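Local coordinates for transcriptional regulator, HTH_3 family (PDB 1Y9Q), which probably binds DNA as a dimeric transcription factor, pairing a helix-turn-helix domain with a cupin domain that holds zinc and D-methionine, at residues A[6-9]-A[10-14]; A[41-45]-A[46-50]; A[51-54]-A[55-59]. All coordinates share one frame; numbering follows the deposited sequence.

Interaction 1. Residues A[6-9]-A[10-14]; sequences VMFK and SQIAN
F8 and I12 meet one turn apart on helix 5-22, the N-terminal helix of the chain, in the i to i+4 pairing of an alpha helix. The CG1 branch of I12 lies over one face of the phenyl ring as a CH-pi contact, 4.0 Å from CG1 of I12 to the centroid of the F8 ring and displaced toward its rim. The closest ring atom is F8 CZ, 3.8 Å from I12 CG1. With its CG set opposite the backbone N (chi1 174°), F8 carries the ring along the helix toward I12. The backbone runs as a regular alpha helix: I12 N gives F8 O a nearly straight bond of 3.0 Å, and A13 N closes on K9 O at 2.8 Å.

On another side of the helix S10 folds back on the preceding turn. A chi1 of 65° brings OG within 2.9 Å of M7 O, to which it donates from above the carbonyl plane. The backbone N of Q11 bonds to the same oxygen from the same face, and M7 O therefore takes two donors. M7 is modelled as selenomethionine, and its SE passes 4.2 Å from S10 OG. Q11 OE1 accepts from N73 ND2.

Beyond the helix, the F8 ring meets F84 at a steep angle and packs on E81 and P85 of the same loop, while I12 rests on P51, just ahead of helix 53-63.

Interaction 2. Residues A[41-45]-A[46-50]; sequences LGQIE and RGESS
Q43 O and E48 N close a Schellman motif at the C-terminal end of helix 38-45, within the helix-turn-helix region. Two backbone bonds define it: E48 N reaches back to Q43 O at 2.8 Å and G47 N to I44 O at 3.0 Å. G47 takes the positive phi (75°) that turns the chain out of the helix. R46 N makes two weak bonds, to G42 O and Q43 O. Water 1 donates to I44 O and S49 O, bridging the last helical turn and the departing chain.

The charged pair is on the outer side. R46 NE meets E48 OE2 at 2.6 Å in a salt bridge that lies close to the guanidinium plane but above that of the carboxylate. A bend at chi3 (-63°) folds R46 back, and G42 O lies over one face of the guanidinium group; NH1 of R46 is 3.2 Å from G42 O but badly angled for a hydrogen bond. E45 turns elsewhere, to a salt bridge with R20 of helix 5-22.

Van der Waals contact is lighter: CB of Q43 lies against CB of E48, while CB of S49 is directed back at the helix, and S49 OG comes to 3.5 Å from I44 CG1.

Interaction 3. Residues A[51-54]-A[55-59]; sequences PTIA and TLWKI. With MED (D-methionine), chain C.
T52 and T55 join through their hydroxyls, T52 OG1 hydrogen-bonded to T55 OG1 at 3.1 Å. T52 occupies the N-cap of helix 53-63, and its chi1 of 59° turns OG1 toward T55. Water 2 joins T55 OG1 at 2.7 Å to the backbone N of T52, and T52 O accepts from L56 N.

P51, just ahead of the N-cap, meets L56 in the first turn. The leucine chi1 of -91° lies away from the usual staggered positions, and its CD1, 3.3 Å from P51 CB and 2.9 Å from T52 O, is too close to both for this placement to be trusted. The helix belongs to the helix-turn-helix region, yet its I53 and W57 also help line the D-methionine pocket, most of which the cupin part supplies.

I53 and W57 extend side by side toward that pocket, CG2 of I53 meeting the indole edge at W57 CD1 (3.7 Å), in the plane of the ring. One indole face is laid against the ligand: CA of D-methionine sits over it, 3.4 Å from W57 CE2, and the ligand's SD is 3.3 Å from W57 NE1. F67 stacks on the indole, and the ring of the zinc ligand H122 meets it as well. K58 extends the other way, its NZ forming a salt bridge with E143 OE2 of the second subunit.

Three neighbouring pieces of the N-terminal helical bundle are held here, and burial rises from the first two to the third. Interactions 1 and 2 lie toward the outside, partly buried, and meet where A13 packs against the last turn of helix 38-45 and K9 against G47 and S50. Interaction 3 is buried near the centre of the chain. P51 is the shared junction, touched by F8 of interaction 1 and by I44 of interaction 2, while I59 packs on L41 and I44. The chemistry follows the position: a CH-pi contact within one helix in 6-14, backbone capping with a surface ion pair in 41-50, and an N-cap followed by a tryptophan that packs on the ligand in 51-59.

Interaction 1. Residues A[6-9]-A[10-14]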
loop_
_atom_site.group_PDB
_atom_site.type_symbol
_atom_site.label_atom_id
_atom_site.label_comp_id
_atom_site.label_asym_id
_atom_site.label_seq_id
_atom_site.Cartn_x
_atom_site.Cartn_y
_atom_site.Cartn_z
ATOM N N VAL A 6 -15.318 18.171 13.015
ATOM C CA VAL A 6 -16.722 17.792 12.942
ATOM C C VAL A 6 -17.348 18.333 11.651
ATOM O O VAL A 6 -18.158 17.656 11.013
ATOM C CB VAL A 6 -17.511 18.312 14.182
ATOM C CG1 VAL A 6 -17.299 19.819 14.367
ATOM C CG2 VAL A 6 -18.990 18.005 14.017
HETATM N N MSE A 7 -16.967 19.548 11.263
HETATM C CA MSE A 7 -17.495 20.143 10.037
HETATM C C MSE A 7 -16.989 19.360 8.831
HETATM O O MSE A 7 -17.668 19.263 7.809
HETATM C CB MSE A 7 -17.080 21.614 9.923
HETATM C CG MSE A 7 -17.848 22.545 10.853
HETATM SE SE MSE A 7 -19.772 22.323 10.665
HETATM C CE MSE A 7 -20.046 23.298 9.017
ATOM N N PHE A 8 -15.790 18.801 8.962
ATOM C CA PHE A 8 -15.194 18.004 7.899
ATOM C C PHE A 8 -16.068 16.775 7.712
ATOM O O PHE A 8 -16.479 16.455 6.596
ATOM C CB PHE A 8 -13.780 17.561 8.289
ATOM C CG PHE A 8 -13.142 16.621 7.305
ATOM C CD1 PHE A 8 -12.728 17.073 6.057
ATOM C CD2 PHE A 8 -12.955 15.279 7.627
ATOM C CE1 PHE A 8 -12.131 16.201 5.138
ATOM C CE2 PHE A 8 -12.361 14.398 6.719
ATOM C CZ PHE A 8 -11.948 14.862 5.470
ATOM N N LYS A 9 -16.352 16.096 8.822
ATOM C CA LYS A 9 -17.171 14.894 8.805
ATOM C C LYS A 9 -18.516 15.117 8.136
ATOM O O LYS A 9 -18.937 14.307 7.315
ATOM C CB LYS A 9 -17.412 14.380 10.229
ATOM C CG LYS A 9 -16.167 13.931 10.957
ATOM C CD LYS A 9 -16.518 13.343 12.317
ATOM C CE LYS A 9 -15.266 12.920 13.071
ATOM N NZ LYS A 9 -15.602 12.315 14.388
ATOM N N SER A 10 -19.192 16.209 8.486
ATOM C CA SER A 10 -20.501 16.482 7.901
ATOM C C SER A 10 -20.407 16.777 6.410
ATOM O O SER A 10 -21.253 16.335 5.628
ATOM C CB SER A 10 -21.186 17.644 8.623
ATOM O OG SER A 10 -20.483 18.856 8.444
ATOM N N GLN A 11 -19.382 17.521 6.013
ATOM C CA GLN A 11 -19.206 17.841 4.601
ATOM C C GLN A 11 -19.038 16.563 3.780
ATOM O O GLN A 11 -19.704 16.373 2.763
ATOM C CB GLN A 11 -17.987 18.741 4.399
ATOM C CG GLN A 11 -17.490 18.774 2.962
ATOM C CD GLN A 11 -18.520 19.302 1.977
ATOM O OE1 GLN A 11 -18.506 18.939 0.798
ATOM N NE2 GLN A 11 -19.407 20.176 2.449
ATOM N N ILE A 12 -18.143 15.690 4.224
ATOM C CA ILE A 12 -17.900 14.438 3.515
ATOM C C ILE A 12 -19.104 13.508 3.584
ATOM O O ILE A 12 -19.473 12.874 2.595
ATOM C CB ILE A 12 -16.671 13.696 4.095
ATOM C CG1 ILE A 12 -15.417 14.555 3.926
ATOM C CG2 ILE A 12 -16.483 12.356 3.394
ATOM C CD1 ILE A 12 -15.122 14.937 2.491
ATOM N N ALA A 13 -19.713 13.425 4.760
ATOM C CA ALA A 13 -20.872 12.559 4.949
ATOM C C ALA A 13 -21.987 12.902 3.966
ATOM O O ALA A 13 -22.483 12.033 3.233
ATOM C CB ALA A 13 -21.387 12.686 6.391
ATOM N N ASN A 14 -22.378 14.173 3.947
ATOM C CA ASN A 14 -23.451 14.607 3.065
ATOM C C ASN A 14 -23.149 14.473 1.570
ATOM O O ASN A 14 -23.996 14.007 0.809
ATOM C CB ASN A 14 -23.856 16.052 3.383
ATOM C CG ASN A 14 -24.404 16.210 4.801
ATOM O OD1 ASN A 14 -24.985 15.278 5.362
ATOM N ND2 ASN A 14 -24.233 17.398 5.376
#

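Interaction 2. Residues A[41-45]-A[46-50]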
loop_
_atom_site.group_PDB
_atom_site.type_symbol
_atom_site.label_atom_id
_atom_site.label_comp_id
_atom_site.label_asym_id
_atom_site.label_seq_id
_atom_site.Cartn_x
_atom_site.Cartn_y
_atom_site.Cartn_z
ATOM N N LEU A 41 -18.455 2.701 5.345
ATOM C CA LEU A 41 -19.192 3.620 4.478
ATOM C C LEU A 41 -20.435 4.150 5.195
ATOM O O LEU A 41 -20.781 5.325 5.073
ATOM C CB LEU A 41 -19.598 2.920 3.177
ATOM C CG LEU A 41 -18.455 2.517 2.233
ATOM C CD1 LEU A 41 -18.999 1.670 1.091
ATOM C CD2 LEU A 41 -17.776 3.758 1.685
ATOM N N GLY A 42 -21.101 3.279 5.946
ATOM C CA GLY A 42 -22.284 3.697 6.680
ATOM C C GLY A 42 -21.921 4.713 7.750
ATOM O O GLY A 42 -22.606 5.722 7.922
ATOM N N GLN A 43 -20.833 4.446 8.467
ATOM C CA GLN A 43 -20.368 5.341 9.523
ATOM C C GLN A 43 -19.982 6.706 8.954
ATOM O O GLN A 43 -20.240 7.739 9.569
ATOM C CB GLN A 43 -19.165 4.733 10.246
ATOM C CG GLN A 43 -19.445 3.379 10.898
ATOM C CD GLN A 43 -18.231 2.802 11.609
ATOM O OE1 GLN A 43 -17.159 2.659 11.021
ATOM N NE2 GLN A 43 -18.398 2.456 12.881
ATOM N N ILE A 44 -19.354 6.710 7.782
ATOM C CA ILE A 44 -18.949 7.964 7.164
ATOM C C ILE A 44 -20.166 8.805 6.799
ATOM O O ILE A 44 -20.204 10.007 7.070
ATOM C CB ILE A 44 -18.103 7.723 5.888
ATOM C CG1 ILE A 44 -16.763 7.086 6.268
ATOM C CG2 ILE A 44 -17.871 9.043 5.157
ATOM C CD1 ILE A 44 -15.914 6.654 5.073
ATOM N N GLU A 45 -21.161 8.177 6.181
ATOM C CA GLU A 45 -22.360 8.903 5.789
ATOM C C GLU A 45 -23.159 9.396 6.996
ATOM O O GLU A 45 -23.928 10.346 6.880
ATOM C CB GLU A 45 -23.256 8.042 4.890
ATOM C CG GLU A 45 -22.623 7.656 3.559
ATOM C CD GLU A 45 -23.645 7.163 2.536
ATOM O OE1 GLU A 45 -24.750 6.741 2.944
ATOM O OE2 GLU A 45 -23.338 7.192 1.323
ATOM N N ARG A 46 -22.977 8.759 8.151
ATOM C CA ARG A 46 -23.689 9.185 9.359
ATOM C C ARG A 46 -22.877 10.193 10.166
ATOM O O ARG A 46 -23.337 10.687 11.197
ATOM C CB ARG A 46 -24.023 7.987 10.251
ATOM C CG ARG A 46 -25.156 7.117 9.736
ATOM C CD ARG A 46 -25.684 6.213 10.841
ATOM N NE ARG A 46 -24.677 5.270 11.318
ATOM C CZ ARG A 46 -24.270 4.206 10.635
ATOM N NH1 ARG A 46 -24.788 3.944 9.442
ATOM N NH2 ARG A 46 -23.342 3.404 11.141
ATOM N N GLY A 47 -21.670 10.491 9.697
ATOM C CA GLY A 47 -20.816 11.435 10.395
ATOM C C GLY A 47 -20.207 10.850 11.655
ATOM O O GLY A 47 -19.867 11.580 12.585
ATOM N N GLU A 48 -20.056 9.532 11.685
ATOM C CA GLU A 48 -19.494 8.855 12.849
ATOM C C GLU A 48 -17.991 8.633 12.799
ATOM O O GLU A 48 -17.340 8.540 13.842
ATOM C CB GLU A 48 -20.195 7.518 13.058
ATOM C CG GLU A 48 -21.579 7.649 13.652
ATOM C CD GLU A 48 -22.315 6.332 13.693
ATOM O OE1 GLU A 48 -21.678 5.302 14.008
ATOM O OE2 GLU A 48 -23.534 6.329 13.421
ATOM N N SER A 49 -17.433 8.535 11.600
ATOM C CA SER A 49 -15.998 8.327 11.475
ATOM C C SER A 49 -15.396 9.324 10.503
ATOM O O SER A 49 -15.993 9.647 9.475
ATOM C CB SER A 49 -15.693 6.909 10.992
ATOM O OG SER A 49 -15.776 6.826 9.582
ATOM N N SER A 50 -14.210 9.811 10.845
ATOM C CA SER A 50 -13.488 10.773 10.021
ATOM C C SER A 50 -12.575 10.021 9.057
ATOM O O SER A 50 -11.577 9.426 9.466
ATOM C CB SER A 50 -12.654 11.693 10.913
ATOM O OG SER A 50 -11.874 10.928 11.820
HETATM O O HOH W 1 -18.063 11.258 8.021
#

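Interaction 3. Residues A[51-54]-A[55-59]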
loop_
_atom_site.group_PDB
_atom_site.type_symbol
_atom_site.label_atom_id
_atom_site.label_comp_id
_atom_site.label_asym_id
_atom_site.label_seq_id
_atom_site.Cartn_x
_atom_site.Cartn_y
_atom_site.Cartn_z
ATOM N N PRO A 51 -12.908 10.036 7.761
ATOM C CA PRO A 51 -12.087 9.336 6.774
ATOM C C PRO A 51 -10.737 9.994 6.519
ATOM O O PRO A 51 -10.587 11.208 6.627
ATOM C CB PRO A 51 -12.975 9.329 5.536
ATOM C CG PRO A 51 -13.723 10.621 5.667
ATOM C CD PRO A 51 -14.098 10.634 7.130
ATOM N N THR A 52 -9.752 9.173 6.192
ATOM C CA THR A 52 -8.420 9.679 5.904
ATOM C C THR A 52 -8.409 10.070 4.434
ATOM O O THR A 52 -9.322 9.721 3.681
ATOM C CB THR A 52 -7.361 8.595 6.119
ATOM O OG1 THR A 52 -7.652 7.480 5.267
ATOM C CG2 THR A 52 -7.364 8.130 7.572
ATOM N N ILE A 53 -7.378 10.801 4.032
ATOM C CA ILE A 53 -7.247 11.212 2.646
ATOM C C ILE A 53 -7.160 9.957 1.784
ATOM O O ILE A 53 -7.709 9.907 0.683
ATOM C CB ILE A 53 -5.976 12.066 2.441
ATOM C CG1 ILE A 53 -6.139 13.405 3.170
ATOM C CG2 ILE A 53 -5.715 12.270 0.945
ATOM C CD1 ILE A 53 -4.941 14.343 3.049
ATOM N N ALA A 54 -6.483 8.935 2.294
ATOM C CA ALA A 54 -6.332 7.695 1.542
ATOM C C ALA A 54 -7.669 6.992 1.327
ATOM O O ALA A 54 -7.917 6.419 0.261
ATOM C CB ALA A 54 -5.352 6.765 2.248
ATOM N N THR A 55 -8.534 7.036 2.334
ATOM C CA THR A 55 -9.838 6.394 2.221
ATOM C C THR A 55 -10.698 7.160 1.216
ATOM O O THR A 55 -11.425 6.556 0.421
ATOM C CB THR A 55 -10.544 6.329 3.590
ATOM O OG1 THR A 55 -9.807 5.461 4.459
ATOM C CG2 THR A 55 -11.957 5.778 3.436
ATOM N N LEU A 56 -10.608 8.490 1.256
ATOM C CA LEU A 56 -11.351 9.337 0.327
ATOM C C LEU A 56 -11.003 8.976 -1.116
ATOM O O LEU A 56 -11.889 8.848 -1.960
ATOM C CB LEU A 56 -11.028 10.816 0.552
ATOM C CG LEU A 56 -11.894 11.608 1.530
ATOM C CD1 LEU A 56 -11.866 10.950 2.885
ATOM C CD2 LEU A 56 -11.391 13.038 1.612
ATOM N N TRP A 57 -9.714 8.832 -1.406
ATOM C CA TRP A 57 -9.301 8.481 -2.762
ATOM C C TRP A 57 -9.810 7.091 -3.123
ATOM O O TRP A 57 -10.200 6.831 -4.260
ATOM C CB TRP A 57 -7.777 8.524 -2.904
ATOM C CG TRP A 57 -7.245 9.900 -3.161
ATOM C CD1 TRP A 57 -6.788 10.794 -2.233
ATOM C CD2 TRP A 57 -7.166 10.560 -4.428
ATOM N NE1 TRP A 57 -6.432 11.971 -2.845
ATOM C CE2 TRP A 57 -6.656 11.855 -4.193
ATOM C CE3 TRP A 57 -7.478 10.183 -5.740
ATOM C CZ2 TRP A 57 -6.451 12.777 -5.225
ATOM C CZ3 TRP A 57 -7.273 11.098 -6.765
ATOM C CH2 TRP A 57 -6.764 12.381 -6.501
ATOM N N LYS A 58 -9.810 6.197 -2.144
ATOM C CA LYS A 58 -10.275 4.845 -2.376
ATOM C C LYS A 58 -11.748 4.867 -2.785
ATOM O O LYS A 58 -12.154 4.177 -3.719
ATOM C CB LYS A 58 -10.072 4.016 -1.110
ATOM C CG LYS A 58 -10.152 2.528 -1.324
ATOM C CD LYS A 58 -9.573 1.786 -0.132
ATOM C CE LYS A 58 -9.659 0.294 -0.336
ATOM N NZ LYS A 58 -9.121 -0.443 0.833
ATOM N N ILE A 59 -12.540 5.672 -2.088
ATOM C CA ILE A 59 -13.965 5.784 -2.377
ATOM C C ILE A 59 -14.198 6.459 -3.723
ATOM O O ILE A 59 -14.971 5.962 -4.548
ATOM C CB ILE A 59 -14.689 6.575 -1.266
ATOM C CG1 ILE A 59 -14.602 5.800 0.054
ATOM C CG2 ILE A 59 -16.149 6.816 -1.655
ATOM C CD1 ILE A 59 -15.127 6.560 1.262
HETATM N N MED C . -2.971 11.311 -5.540
HETATM C CA MED C . -3.228 11.605 -4.099
HETATM C C MED C . -3.026 10.350 -3.241
HETATM O O MED C . -2.693 9.256 -3.719
HETATM C CB MED C . -2.301 12.757 -3.647
HETATM C CG MED C . -2.372 13.274 -2.225
HETATM S SD MED C . -3.995 14.082 -2.079
HETATM C CE MED C . -3.870 15.410 -3.194
HETATM O OXT MED C . -3.206 10.416 -2.025
HETATM O O HOH W 2 -10.552 6.391 6.869
#